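Long-range contacts in Non-ribosomal peptide synthetase (Methanobrevibacter ruminantium, PDB 6VTJ), which probably carries a peptide on a phosphopantetheine-bearing carrier domain and releases it by NAD(P)H-dependent reduction of the thioester in the adjoining reductase domain: residues A[113-118]-A[457-461]; A[253-259]-A[312-318]; A[339-343]-A[396-400]; A[402-406]-A[477-482]. All coordinates share one frame; numbering follows the deposited sequence.

Interaction 1 of 4, residues A[113-118]-A[457-461]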
loop_
_atom_site.group_PDB
_atom_site.type_symbol
_atom_site.label_atom_id
_atom_site.label_comp_id
_atom_site.label_asym_id
_atom_site.label_seq_id
_atom_site.Cartn_x
_atom_site.Cartn_y
_atom_site.Cartn_z
ATOM N N ASN A 113 11.732 7.510 20.654
ATOM C CA ASN A 113 11.529 6.186 20.049
ATOM C C ASN A 113 12.884 5.515 19.796
ATOM O O ASN A 113 13.378 5.421 18.672
ATOM C CB ASN A 113 10.708 6.300 18.763
ATOM C CG ASN A 113 10.334 4.937 18.194
ATOM O OD1 ASN A 113 10.126 3.991 18.950
ATOM N ND2 ASN A 113 10.277 4.820 16.859
ATOM N N THR A 114 13.487 5.019 20.869
ATOM C CA THR A 114 14.837 4.483 20.813
ATOM C C THR A 114 14.863 3.034 21.281
ATOM O O THR A 114 13.932 2.547 21.933
ATOM C CB THR A 114 15.778 5.299 21.693
ATOM O OG1 THR A 114 15.283 5.251 23.035
ATOM C CG2 THR A 114 15.833 6.765 21.209
ATOM N N TRP A 115 15.969 2.353 20.972
ATOM C CA TRP A 115 16.192 1.050 21.581
ATOM C C TRP A 115 16.170 1.151 23.104
ATOM O O TRP A 115 15.645 0.264 23.785
ATOM C CB TRP A 115 17.520 0.450 21.108
ATOM C CG TRP A 115 17.903 -0.727 21.934
ATOM C CD1 TRP A 115 18.802 -0.750 22.972
ATOM C CD2 TRP A 115 17.373 -2.060 21.830
ATOM N NE1 TRP A 115 18.873 -2.024 23.505
ATOM C CE2 TRP A 115 18.003 -2.841 22.827
ATOM C CE3 TRP A 115 16.434 -2.668 20.988
ATOM C CZ2 TRP A 115 17.718 -4.200 23.002
ATOM C CZ3 TRP A 115 16.147 -4.025 21.167
ATOM C CH2 TRP A 115 16.786 -4.771 22.168
ATOM N N GLU A 116 16.747 2.224 23.655
ATOM C CA GLU A 116 16.828 2.348 25.107
ATOM C C GLU A 116 15.440 2.352 25.730
ATOM O O GLU A 116 15.178 1.633 26.705
ATOM C CB GLU A 116 17.594 3.615 25.483
ATOM C CG GLU A 116 17.724 3.821 26.994
ATOM C CD GLU A 116 18.821 4.809 27.360
ATOM O OE1 GLU A 116 18.487 5.858 27.938
ATOM O OE2 GLU A 116 20.011 4.533 27.076
ATOM N N ASN A 117 14.523 3.134 25.157
ATOM C CA ASN A 117 13.206 3.250 25.779
ATOM C C ASN A 117 12.362 2.003 25.561
ATOM O O ASN A 117 11.531 1.667 26.412
ATOM C CB ASN A 117 12.513 4.514 25.274
ATOM C CG ASN A 117 13.085 5.756 25.934
ATOM O OD1 ASN A 117 13.589 5.673 27.060
ATOM N ND2 ASN A 117 13.045 6.888 25.249
ATOM N N PHE A 118 12.578 1.274 24.461
ATOM C CA PHE A 118 11.930 -0.025 24.340
ATOM C C PHE A 118 12.444 -0.984 25.405
ATOM O O PHE A 118 11.665 -1.643 26.109
ATOM C CB PHE A 118 12.166 -0.636 22.962
ATOM C CG PHE A 118 11.972 -2.129 22.965
ATOM C CD1 PHE A 118 10.698 -2.660 23.071
ATOM C CD2 PHE A 118 13.050 -2.989 22.958
ATOM C CE1 PHE A 118 10.500 -4.032 23.112
ATOM C CE2 PHE A 118 12.859 -4.364 23.008
ATOM C CZ PHE A 118 11.587 -4.881 23.079
ATOM N N GLN A 457 16.473 -0.875 13.932
ATOM C CA GLN A 457 15.889 -0.775 15.262
ATOM C C GLN A 457 14.696 -1.716 15.375
ATOM O O GLN A 457 14.571 -2.475 16.345
ATOM C CB GLN A 457 15.486 0.672 15.586
ATOM C CG GLN A 457 14.894 0.854 16.992
ATOM C CD GLN A 457 14.790 2.318 17.421
ATOM O OE1 GLN A 457 15.795 2.968 17.676
ATOM N NE2 GLN A 457 13.568 2.835 17.500
ATOM N N THR A 458 13.812 -1.700 14.376
ATOM C CA THR A 458 12.639 -2.561 14.478
ATOM C C THR A 458 13.056 -4.028 14.450
ATOM O O THR A 458 12.543 -4.843 15.225
ATOM C CB THR A 458 11.639 -2.243 13.361
ATOM O OG1 THR A 458 11.172 -0.890 13.499
ATOM C CG2 THR A 458 10.430 -3.190 13.435
ATOM N N VAL A 459 14.007 -4.378 13.588
ATOM C CA VAL A 459 14.520 -5.742 13.593
ATOM C C VAL A 459 14.922 -6.119 15.007
ATOM O O VAL A 459 14.471 -7.138 15.549
ATOM C CB VAL A 459 15.691 -5.875 12.600
ATOM C CG1 VAL A 459 16.321 -7.287 12.646
ATOM C CG2 VAL A 459 15.187 -5.599 11.220
ATOM N N ASP A 460 15.682 -5.234 15.666
ATOM C CA ASP A 460 16.208 -5.574 16.980
ATOM C C ASP A 460 15.077 -5.769 17.956
ATOM O O ASP A 460 15.053 -6.758 18.718
ATOM C CB ASP A 460 17.152 -4.484 17.482
ATOM C CG ASP A 460 18.443 -4.452 16.720
ATOM O OD1 ASP A 460 18.758 -5.474 16.082
ATOM O OD2 ASP A 460 19.120 -3.405 16.733
ATOM N N ILE A 461 14.101 -4.858 17.910
ATOM C CA ILE A 461 13.014 -4.918 18.868
ATOM C C ILE A 461 12.236 -6.204 18.653
ATOM O O ILE A 461 11.991 -6.968 19.597
ATOM C CB ILE A 461 12.135 -3.661 18.745
ATOM C CG1 ILE A 461 12.903 -2.439 19.265
ATOM C CG2 ILE A 461 10.830 -3.832 19.500
ATOM C CD1 ILE A 461 12.109 -1.106 19.216
HETATM O O HOH W 1 11.003 1.420 17.269
HETATM O O HOH W 2 18.111 3.678 19.359
#

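Interaction 2 of 4, residues A[253-259]-A[312-318]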
loop_
_atom_site.group_PDB
_atom_site.type_symbol
_atom_site.label_atom_id
_atom_site.label_comp_id
_atom_site.label_asym_id
_atom_site.label_seq_id
_atom_site.Cartn_x
_atom_site.Cartn_y
_atom_site.Cartn_z
ATOM N N TYR A 253 -4.232 3.214 20.024
ATOM C CA TYR A 253 -4.564 3.277 18.604
ATOM C C TYR A 253 -3.330 2.882 17.793
ATOM O O TYR A 253 -2.324 3.596 17.789
ATOM C CB TYR A 253 -5.046 4.669 18.210
ATOM C CG TYR A 253 -5.595 4.722 16.797
ATOM C CD1 TYR A 253 -4.756 4.926 15.709
ATOM C CD2 TYR A 253 -6.960 4.566 16.549
ATOM C CE1 TYR A 253 -5.264 4.963 14.414
ATOM C CE2 TYR A 253 -7.464 4.612 15.264
ATOM C CZ TYR A 253 -6.615 4.803 14.205
ATOM O OH TYR A 253 -7.122 4.860 12.918
ATOM N N VAL A 254 -3.410 1.761 17.093
ATOM C CA VAL A 254 -2.334 1.253 16.260
ATOM C C VAL A 254 -2.725 1.463 14.805
ATOM O O VAL A 254 -3.666 0.837 14.309
ATOM C CB VAL A 254 -2.062 -0.220 16.546
ATOM C CG1 VAL A 254 -0.951 -0.712 15.638
ATOM C CG2 VAL A 254 -1.705 -0.394 18.026
ATOM N N GLN A 255 -1.984 2.319 14.121
ATOM C CA GLN A 255 -2.194 2.612 12.715
ATOM C C GLN A 255 -1.240 1.753 11.892
ATOM O O GLN A 255 -0.038 1.734 12.166
ATOM C CB GLN A 255 -1.951 4.107 12.454
ATOM C CG GLN A 255 -1.715 4.488 10.970
ATOM C CD GLN A 255 -2.974 4.392 10.124
ATOM O OE1 GLN A 255 -3.971 3.782 10.532
ATOM N NE2 GLN A 255 -2.944 5.015 8.945
ATOM N N ILE A 256 -1.764 1.026 10.909
ATOM C CA ILE A 256 -0.901 0.364 9.942
ATOM C C ILE A 256 -0.590 1.370 8.853
ATOM O O ILE A 256 -1.501 1.945 8.255
ATOM C CB ILE A 256 -1.552 -0.894 9.356
ATOM C CG1 ILE A 256 -2.081 -1.800 10.479
ATOM C CG2 ILE A 256 -0.578 -1.580 8.395
ATOM C CD1 ILE A 256 -1.020 -2.161 11.576
ATOM N N SER A 257 0.698 1.599 8.610
ATOM C CA SER A 257 1.116 2.623 7.665
ATOM C C SER A 257 1.984 1.991 6.581
ATOM O O SER A 257 1.979 0.767 6.410
ATOM C CB SER A 257 1.874 3.741 8.391
ATOM O OG SER A 257 2.003 4.911 7.577
ATOM N N THR A 258 2.709 2.804 5.828
ATOM C CA THR A 258 3.554 2.304 4.760
ATOM C C THR A 258 4.951 2.882 4.919
ATOM O O THR A 258 5.117 4.041 5.317
ATOM C CB THR A 258 2.983 2.648 3.347
ATOM O OG1 THR A 258 3.942 2.296 2.347
ATOM C CG2 THR A 258 2.676 4.148 3.205
ATOM N N ILE A 259 5.954 2.056 4.629
ATOM C CA ILE A 259 7.327 2.532 4.578
ATOM C C ILE A 259 7.506 3.598 3.507
ATOM O O ILE A 259 8.468 4.373 3.557
ATOM C CB ILE A 259 8.285 1.342 4.338
ATOM C CG1 ILE A 259 9.710 1.684 4.790
ATOM C CG2 ILE A 259 8.249 0.900 2.853
ATOM C CD1 ILE A 259 9.806 2.042 6.265
ATOM N N PRO A 312 -2.145 7.064 23.737
ATOM C CA PRO A 312 -1.125 6.052 23.408
ATOM C C PRO A 312 -1.324 5.523 21.989
ATOM O O PRO A 312 -2.417 5.075 21.631
ATOM C CB PRO A 312 -1.360 4.959 24.459
ATOM C CG PRO A 312 -2.770 5.131 24.863
ATOM C CD PRO A 312 -3.090 6.590 24.761
ATOM N N VAL A 313 -0.262 5.590 21.167
ATOM C CA VAL A 313 -0.366 5.235 19.755
ATOM C C VAL A 313 0.865 4.467 19.300
ATOM O O VAL A 313 1.951 4.565 19.885
ATOM C CB VAL A 313 -0.532 6.464 18.821
ATOM C CG1 VAL A 313 -1.646 7.388 19.285
ATOM C CG2 VAL A 313 0.780 7.226 18.722
ATOM N N LYS A 314 0.667 3.694 18.225
ATOM C CA LYS A 314 1.739 3.092 17.451
ATOM C C LYS A 314 1.476 3.313 15.972
ATOM O O LYS A 314 0.332 3.314 15.502
ATOM C CB LYS A 314 1.885 1.583 17.699
ATOM C CG LYS A 314 1.670 1.149 19.135
ATOM C CD LYS A 314 2.952 0.690 19.748
ATOM C CE LYS A 314 2.798 0.381 21.238
ATOM N NZ LYS A 314 3.859 1.155 21.954
ATOM N N ILE A 315 2.559 3.496 15.244
ATOM C CA ILE A 315 2.530 3.539 13.799
ATOM C C ILE A 315 3.459 2.433 13.314
ATOM O O ILE A 315 4.664 2.463 13.583
ATOM C CB ILE A 315 2.945 4.917 13.267
ATOM C CG1 ILE A 315 1.880 5.958 13.658
ATOM C CG2 ILE A 315 3.160 4.858 11.759
ATOM C CD1 ILE A 315 2.303 7.379 13.470
ATOM N N ILE A 316 2.899 1.463 12.610
ATOM C CA ILE A 316 3.632 0.302 12.129
ATOM C C ILE A 316 3.696 0.438 10.612
ATOM O O ILE A 316 2.726 0.124 9.915
ATOM C CB ILE A 316 2.956 -1.012 12.564
ATOM C CG1 ILE A 316 2.968 -1.149 14.099
ATOM C CG2 ILE A 316 3.623 -2.225 11.905
ATOM C CD1 ILE A 316 2.353 -2.479 14.589
ATOM N N ARG A 317 4.828 0.908 10.085
ATOM C CA ARG A 317 5.016 0.984 8.636
ATOM C C ARG A 317 5.330 -0.395 8.058
ATOM O O ARG A 317 6.321 -1.029 8.445
ATOM C CB ARG A 317 6.135 1.967 8.299
ATOM C CG ARG A 317 5.827 3.383 8.736
ATOM C CD ARG A 317 7.041 4.279 8.636
ATOM N NE ARG A 317 6.690 5.656 8.963
ATOM C CZ ARG A 317 7.550 6.556 9.411
ATOM N NH1 ARG A 317 8.830 6.217 9.590
ATOM N NH2 ARG A 317 7.133 7.796 9.672
ATOM N N VAL A 318 4.514 -0.859 7.120
ATOM C CA VAL A 318 4.754 -2.145 6.475
ATOM C C VAL A 318 5.238 -1.908 5.046
ATOM O O VAL A 318 5.197 -0.790 4.519
ATOM C CB VAL A 318 3.516 -3.076 6.521
ATOM C CG1 VAL A 318 3.160 -3.407 7.986
ATOM C CG2 VAL A 318 2.320 -2.490 5.760
HETATM O O HOH W 3 3.637 -0.677 1.883
#

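Interaction 3 of 4, residues A[339-343]-A[396-400]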
loop_
_atom_site.group_PDB
_atom_site.type_symbol
_atom_site.label_atom_id
_atom_site.label_comp_id
_atom_site.label_asym_id
_atom_site.label_seq_id
_atom_site.Cartn_x
_atom_site.Cartn_y
_atom_site.Cartn_z
ATOM N N PHE A 339 3.883 -4.857 -7.550
ATOM C CA PHE A 339 5.139 -5.609 -7.571
ATOM C C PHE A 339 5.007 -6.877 -8.413
ATOM O O PHE A 339 5.860 -7.173 -9.264
ATOM C CB PHE A 339 5.552 -5.940 -6.132
ATOM C CG PHE A 339 6.673 -6.940 -6.018
ATOM C CD1 PHE A 339 7.980 -6.565 -6.245
ATOM C CD2 PHE A 339 6.416 -8.252 -5.663
ATOM C CE1 PHE A 339 9.007 -7.487 -6.131
ATOM C CE2 PHE A 339 7.433 -9.160 -5.553
ATOM C CZ PHE A 339 8.734 -8.772 -5.778
ATOM N N LEU A 340 3.929 -7.633 -8.203
ATOM C CA LEU A 340 3.754 -8.857 -8.973
ATOM C C LEU A 340 3.465 -8.560 -10.440
ATOM O O LEU A 340 3.904 -9.308 -11.300
ATOM C CB LEU A 340 2.648 -9.725 -8.364
ATOM C CG LEU A 340 3.014 -10.394 -7.027
ATOM C CD1 LEU A 340 1.804 -11.021 -6.380
ATOM C CD2 LEU A 340 4.098 -11.421 -7.167
ATOM N N ASN A 341 2.746 -7.481 -10.761
ATOM C CA ASN A 341 2.475 -7.209 -12.175
ATOM C C ASN A 341 3.735 -6.772 -12.905
ATOM O O ASN A 341 3.898 -7.050 -14.100
ATOM C CB ASN A 341 1.379 -6.140 -12.323
ATOM C CG ASN A 341 -0.017 -6.690 -12.077
ATOM O OD1 ASN A 341 -0.299 -7.863 -12.341
ATOM N ND2 ASN A 341 -0.896 -5.848 -11.559
ATOM N N ASN A 342 4.630 -6.078 -12.202
ATOM C CA ASN A 342 5.940 -5.770 -12.753
ATOM C C ASN A 342 6.708 -7.052 -13.064
ATOM O O ASN A 342 7.277 -7.199 -14.160
ATOM C CB ASN A 342 6.696 -4.874 -11.769
ATOM C CG ASN A 342 8.187 -4.852 -12.022
ATOM O OD1 ASN A 342 8.676 -4.073 -12.850
ATOM N N ILE A 343 6.708 -8.005 -12.113
ATOM C CA ILE A 343 7.291 -9.331 -12.366
ATOM C C ILE A 343 6.623 -10.021 -13.561
ATOM O O ILE A 343 7.277 -10.731 -14.341
ATOM C CB ILE A 343 7.180 -10.209 -11.108
ATOM C CG1 ILE A 343 7.842 -9.541 -9.897
ATOM C CG2 ILE A 343 7.780 -11.560 -11.361
ATOM C CD1 ILE A 343 9.316 -9.459 -10.009
ATOM N N HIS A 396 15.805 -9.008 -7.871
ATOM C CA HIS A 396 15.006 -9.588 -8.937
ATOM C C HIS A 396 15.736 -10.714 -9.648
ATOM O O HIS A 396 15.094 -11.480 -10.368
ATOM C CB HIS A 396 14.569 -8.509 -9.922
ATOM C CG HIS A 396 13.414 -7.696 -9.421
ATOM N ND1 HIS A 396 13.551 -6.736 -8.440
ATOM C CD2 HIS A 396 12.097 -7.729 -9.731
ATOM C CE1 HIS A 396 12.374 -6.195 -8.186
ATOM N NE2 HIS A 396 11.472 -6.784 -8.950
ATOM N N ARG A 397 17.042 -10.858 -9.431
ATOM C CA ARG A 397 17.720 -12.066 -9.878
ATOM C C ARG A 397 17.271 -13.260 -9.054
ATOM O O ARG A 397 17.084 -14.355 -9.594
ATOM C CB ARG A 397 19.239 -11.894 -9.792
ATOM C CG ARG A 397 19.790 -10.748 -10.626
ATOM C CD ARG A 397 21.316 -10.660 -10.524
ATOM N NE ARG A 397 21.817 -9.605 -11.387
ATOM C CZ ARG A 397 21.974 -8.342 -11.004
ATOM N NH1 ARG A 397 21.696 -7.978 -9.754
ATOM N NH2 ARG A 397 22.406 -7.441 -11.875
ATOM N N ASP A 398 17.058 -13.065 -7.751
ATOM C CA ASP A 398 16.509 -14.141 -6.933
ATOM C C ASP A 398 15.132 -14.538 -7.429
ATOM O O ASP A 398 14.819 -15.738 -7.582
ATOM C CB ASP A 398 16.436 -13.705 -5.472
ATOM C CG ASP A 398 17.791 -13.496 -4.865
ATOM O OD1 ASP A 398 18.625 -14.419 -4.964
ATOM O OD2 ASP A 398 18.027 -12.413 -4.282
ATOM N N ILE A 399 14.294 -13.531 -7.707
ATOM C CA ILE A 399 12.941 -13.819 -8.156
ATOM C C ILE A 399 12.972 -14.519 -9.501
ATOM O O ILE A 399 12.280 -15.520 -9.707
ATOM C CB ILE A 399 12.095 -12.539 -8.210
ATOM C CG1 ILE A 399 11.745 -12.086 -6.794
ATOM C CG2 ILE A 399 10.850 -12.790 -9.031
ATOM C CD1 ILE A 399 11.928 -10.606 -6.587
ATOM N N VAL A 400 13.798 -14.025 -10.427
ATOM C CA VAL A 400 13.850 -14.625 -11.758
ATOM C C VAL A 400 14.483 -16.015 -11.711
ATOM O O VAL A 400 14.090 -16.896 -12.476
ATOM C CB VAL A 400 14.563 -13.674 -12.741
ATOM C CG1 VAL A 400 15.046 -14.411 -13.971
ATOM C CG2 VAL A 400 13.594 -12.581 -13.184
HETATM O O HOH W 4 8.634 -6.027 -9.272
#

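Interaction 4 of 4, residues A[402-406]-A[477-482]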
loop_
_atom_site.group_PDB
_atom_site.type_symbol
_atom_site.label_atom_id
_atom_site.label_comp_id
_atom_site.label_asym_id
_atom_site.label_seq_id
_atom_site.Cartn_x
_atom_site.Cartn_y
_atom_site.Cartn_z
ATOM N N ALA A 402 13.948 -18.115 -9.339
ATOM C CA ALA A 402 12.791 -18.942 -8.981
ATOM C C ALA A 402 11.822 -19.116 -10.156
ATOM O O ALA A 402 11.293 -20.213 -10.380
ATOM C CB ALA A 402 12.069 -18.334 -7.782
ATOM N N LEU A 403 11.552 -18.046 -10.901
ATOM C CA LEU A 403 10.606 -18.153 -12.009
ATOM C C LEU A 403 11.136 -19.063 -13.113
ATOM O O LEU A 403 10.370 -19.803 -13.734
ATOM C CB LEU A 403 10.295 -16.775 -12.575
ATOM C CG LEU A 403 9.143 -16.050 -11.895
ATOM C CD1 LEU A 403 8.998 -14.674 -12.521
ATOM C CD2 LEU A 403 7.856 -16.869 -12.006
ATOM N N ASN A 404 12.442 -19.045 -13.365
ATOM C CA ASN A 404 12.976 -19.854 -14.459
ATOM C C ASN A 404 12.925 -21.358 -14.190
ATOM O O ASN A 404 13.146 -22.138 -15.123
ATOM C CB ASN A 404 14.410 -19.435 -14.777
ATOM C CG ASN A 404 14.465 -18.240 -15.683
ATOM O OD1 ASN A 404 13.465 -17.879 -16.299
ATOM N ND2 ASN A 404 15.632 -17.612 -15.779
ATOM N N THR A 405 12.657 -21.799 -12.957
ATOM C CA THR A 405 12.464 -23.236 -12.770
ATOM C C THR A 405 11.162 -23.726 -13.395
ATOM O O THR A 405 10.960 -24.940 -13.501
ATOM C CB THR A 405 12.509 -23.612 -11.284
ATOM O OG1 THR A 405 11.321 -23.151 -10.630
ATOM C CG2 THR A 405 13.725 -23.007 -10.612
ATOM N N TYR A 406 10.290 -22.821 -13.829
ATOM C CA TYR A 406 9.107 -23.186 -14.597
ATOM C C TYR A 406 9.366 -23.221 -16.097
ATOM O O TYR A 406 8.428 -23.456 -16.862
ATOM C CB TYR A 406 7.958 -22.215 -14.290
ATOM C CG TYR A 406 7.653 -22.150 -12.816
ATOM C CD1 TYR A 406 6.905 -23.149 -12.198
ATOM C CD2 TYR A 406 8.144 -21.118 -12.032
ATOM C CE1 TYR A 406 6.649 -23.114 -10.840
ATOM C CE2 TYR A 406 7.894 -21.074 -10.671
ATOM C CZ TYR A 406 7.146 -22.068 -10.086
ATOM O OH TYR A 406 6.893 -22.010 -8.744
ATOM N N LEU A 477 9.656 -18.851 -2.580
ATOM C CA LEU A 477 9.256 -18.254 -3.848
ATOM C C LEU A 477 8.513 -19.274 -4.700
ATOM O O LEU A 477 7.520 -18.937 -5.358
ATOM C CB LEU A 477 10.475 -17.675 -4.581
ATOM C CG LEU A 477 11.113 -16.429 -3.939
ATOM C CD1 LEU A 477 12.368 -15.993 -4.699
ATOM C CD2 LEU A 477 10.112 -15.250 -3.819
ATOM N N LYS A 478 8.918 -20.549 -4.636
ATOM C CA LYS A 478 8.189 -21.536 -5.429
ATOM C C LYS A 478 6.775 -21.708 -4.898
ATOM O O LYS A 478 5.811 -21.733 -5.681
ATOM C CB LYS A 478 8.931 -22.869 -5.456
ATOM C CG LYS A 478 10.168 -22.840 -6.321
ATOM C CD LYS A 478 10.951 -24.138 -6.216
ATOM C CE LYS A 478 12.250 -24.031 -6.985
ATOM N NZ LYS A 478 13.202 -25.136 -6.655
ATOM N N ARG A 479 6.628 -21.773 -3.565
ATOM C CA ARG A 479 5.291 -21.799 -2.981
ATOM C C ARG A 479 4.478 -20.639 -3.525
ATOM O O ARG A 479 3.353 -20.822 -4.018
ATOM C CB ARG A 479 5.355 -21.741 -1.447
ATOM C CG ARG A 479 5.955 -22.984 -0.780
ATOM C CD ARG A 479 5.514 -23.124 0.667
ATOM N NE ARG A 479 6.167 -22.162 1.554
ATOM C CZ ARG A 479 7.458 -22.196 1.881
ATOM N NH1 ARG A 479 8.249 -23.149 1.403
ATOM N NH2 ARG A 479 7.962 -21.278 2.696
ATOM N N LEU A 480 5.089 -19.451 -3.541
ATOM C CA LEU A 480 4.369 -18.257 -3.963
ATOM C C LEU A 480 3.952 -18.393 -5.418
ATOM O O LEU A 480 2.770 -18.226 -5.771
ATOM C CB LEU A 480 5.258 -17.027 -3.754
ATOM C CG LEU A 480 4.717 -15.630 -4.059
ATOM C CD1 LEU A 480 5.435 -14.616 -3.211
ATOM C CD2 LEU A 480 4.886 -15.299 -5.549
ATOM N N PHE A 481 4.897 -18.793 -6.263
ATOM C CA PHE A 481 4.574 -18.849 -7.672
ATOM C C PHE A 481 3.656 -20.025 -7.962
ATOM O O PHE A 481 2.768 -19.905 -8.819
ATOM C CB PHE A 481 5.863 -18.875 -8.503
ATOM C CG PHE A 481 6.596 -17.555 -8.494
ATOM C CD1 PHE A 481 5.918 -16.383 -8.744
ATOM C CD2 PHE A 481 7.940 -17.490 -8.171
ATOM C CE1 PHE A 481 6.571 -15.166 -8.715
ATOM C CE2 PHE A 481 8.602 -16.283 -8.142
ATOM C CZ PHE A 481 7.918 -15.116 -8.416
ATOM N N ASP A 482 3.767 -21.120 -7.191
ATOM C CA ASP A 482 2.857 -22.232 -7.447
ATOM C C ASP A 482 1.430 -21.757 -7.271
ATOM O O ASP A 482 0.556 -22.030 -8.110
ATOM C CB ASP A 482 3.131 -23.400 -6.506
ATOM C CG ASP A 482 4.357 -24.207 -6.897
ATOM O OD1 ASP A 482 5.000 -23.916 -7.926
ATOM O OD2 ASP A 482 4.684 -25.147 -6.145
#

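Interaction 1 of 4, residues A[113-118]-A[457-461]
One face of the F118 ring is covered by I461, whose CG2 stands 3.7 Å from the ring centroid and 13° off the ring normal, a CH-pi contact. CG1 and CD1 of the same isoleucine continue alongside, toward CG and CB of F118. The W115 indole instead turns its edge to the helix: I461 N lies near its plane, and CZ3 comes within 3.8 Å of D460 CB, ring and carboxylate planes being almost perpendicular. With an alanine at F118, I461 CG2 would probably lose the face it rests on, and a gap would open beside it. Beside this apolar patch Q457, extended with CG anti to the backbone N (chi1 -179°), reaches N113. Its NE2 donates to N113 O at 2.8 Å, nearly straight at 166°, from above the carbonyl plane but within its own amide plane. Water 1 links NE2 to N113 OD1, and water 2 joins OE1 to W115 N. R280 also donates to both Q457 OE1 and N113 O, while E279 O and V385 O hold N113 ND2. T114 is the N-cap of helix 115-120, its OG1 accepting from N117 N at 3.1 Å: a capped helix start packed against helix 456-464.

Interaction 2 of 4, residues A[253-259]-A[312-318]
V254 and K314 face each other on neighbouring parallel strands of the Rossmann-type sheet expected of this NADP-binding family. From CB of V254, CG2 runs to K314 CG at 3.9 Å, while CG1, anti to the backbone N (chi1 179°), meets I316 CD1 at 3.9 Å; the valine thus bridges two residues that follow each other on this face of the sheet. Cut back to alanine, V254 would probably leave K314 CG and I316 CD1 without the methyls they pack on. Farther along this face, I256 CG2 packs on V318 CG2. The lysine's NZ leads away to the carbonyls of S383 and T379. On the other face R317 lays CG 3.6 Å from T258 O, and its extended chain carries the guanidinium to a salt bridge with E300, which also accepts from S257 OG. Seven backbone hydrogen bonds join the two segments, whose strands cross at -35°; the sheet goes on through strand 213-216 beside 253-258 and strand 385-388 beside 313-318. Beyond the strand pairs, I259 N still donates to V318 O at 2.9 Å. That carbonyl also accepts from water 3, which in turn takes a hydrogen bond from T258 OG1 at 3.0 Å, an oxygen that also accepts from S260 N.

Interaction 3 of 4, residues A[339-343]-A[396-400]
I343 CD1 comes within 3.3 Å of H396 CD2, a tight approach oblique to the imidazole, in the helix-helix packing of helix 338-349 on the start of helix 396-403 in the reductase domain. The two short segments cross at -66° with axes 12.4 Å apart, so long side chains must span the gap. Both I343 and I399 take part with two branches: CD1 of I343 also touches I399 CG2, and the CG2 methyls of the two meet at 4.0 Å. I399 sends its CD1 to the edge of the F339 ring, 3.8 Å from CZ, and over one face of the imidazole, offset toward the rim, wedged between the two rings. The F339 and H396 rings are neither stacked nor edge-to-face; their centroids lie 5.8 Å apart with planes at 60°. F339 gets there because its CG is anti to the backbone N (chi1 168°), which also brings I343 CG1 over one face of the phenyl ring.

Outside this shell, E359 O accepts from H396 ND1 and so helps fix the rotation of the imidazole, while M352 packs beside it. N320, M322, V361 and M363 back F339, whose side chain is about 6 Å from the bound 4'-phosphopantetheine, next to pocket residue A338. At the remaining ring nitrogen, water 4 lies at the imidazole edge, 3.0 Å from H396 NE2, and donates to F339 O.

Interaction 4 of 4, residues A[402-406]-A[477-482]
L403 and F481 cross at about a right angle, the leucine covering one face of the phenyl ring where helix 396-403 and the turn after it pack on helix 474-485, a helix-helix contact in the C-terminal part of the reductase domain. L403 CD2 stands over the ring centre, 3.6 Å from the centroid and only 5° off the normal, a well-centred CH-pi contact; its CG lies farther out, near CE2 and CZ. A402 meets the same ring differently: its CB is at the edge, near the ring plane, 4.0 Å from CE2. That methyl also rests on L477 CB at 3.6 Å, which lets the two backbones come close, with the CA atoms of A402 and L477 6.3 Å apart.

Y406 lies across the F481 side chain, its CE2 3.7 Å from F481 CB. With CG anti to the carbonyl carbon (chi1 -56°), the phenol reaches the second helix and puts its hydroxyl beside D482. There Y406 OH donates to D482 OD1 at 2.8 Å. The carboxylate oxygen sits at the edge of the phenol ring, near its plane, whereas the hydroxyl comes to the carboxylate from above, the two planes being 76° apart. This bond, at an exposed aspartate, adds a polar link at the outer margin, beside the apolar packing of A402, L403, L477 and F481.

The extended K478 chain crosses T405 roughly perpendicularly, its CE near T405 OG1 and CG2, and its NZ forms a salt bridge with E474 on its own helix. T405 OG1 itself turns back, donating to A402 O at 2.9 Å.

Interaction 2 lies in the parallel part of the central mixed sheet, with interaction 1 on the same side of the chain's centre, about 15 Å away between centres; their nearest atoms are about 7 Å apart. Interaction 3 lies on the opposite side from interaction 2, about 27 Å between centres, and shares helix 396-403 with interaction 4. These two touch: I343 CG2 meets L403 CD1 at 3.5 Å, and I399 CG2 meets F481 CZ at 3.8 Å, making one apolar packing. Along the chain, interactions 2 and 3 are nested within the loop closed by interaction 1, while interaction 4 crosses it. Late helices 456-464 and 474-485 pack against earlier parts of the fold at two distant places.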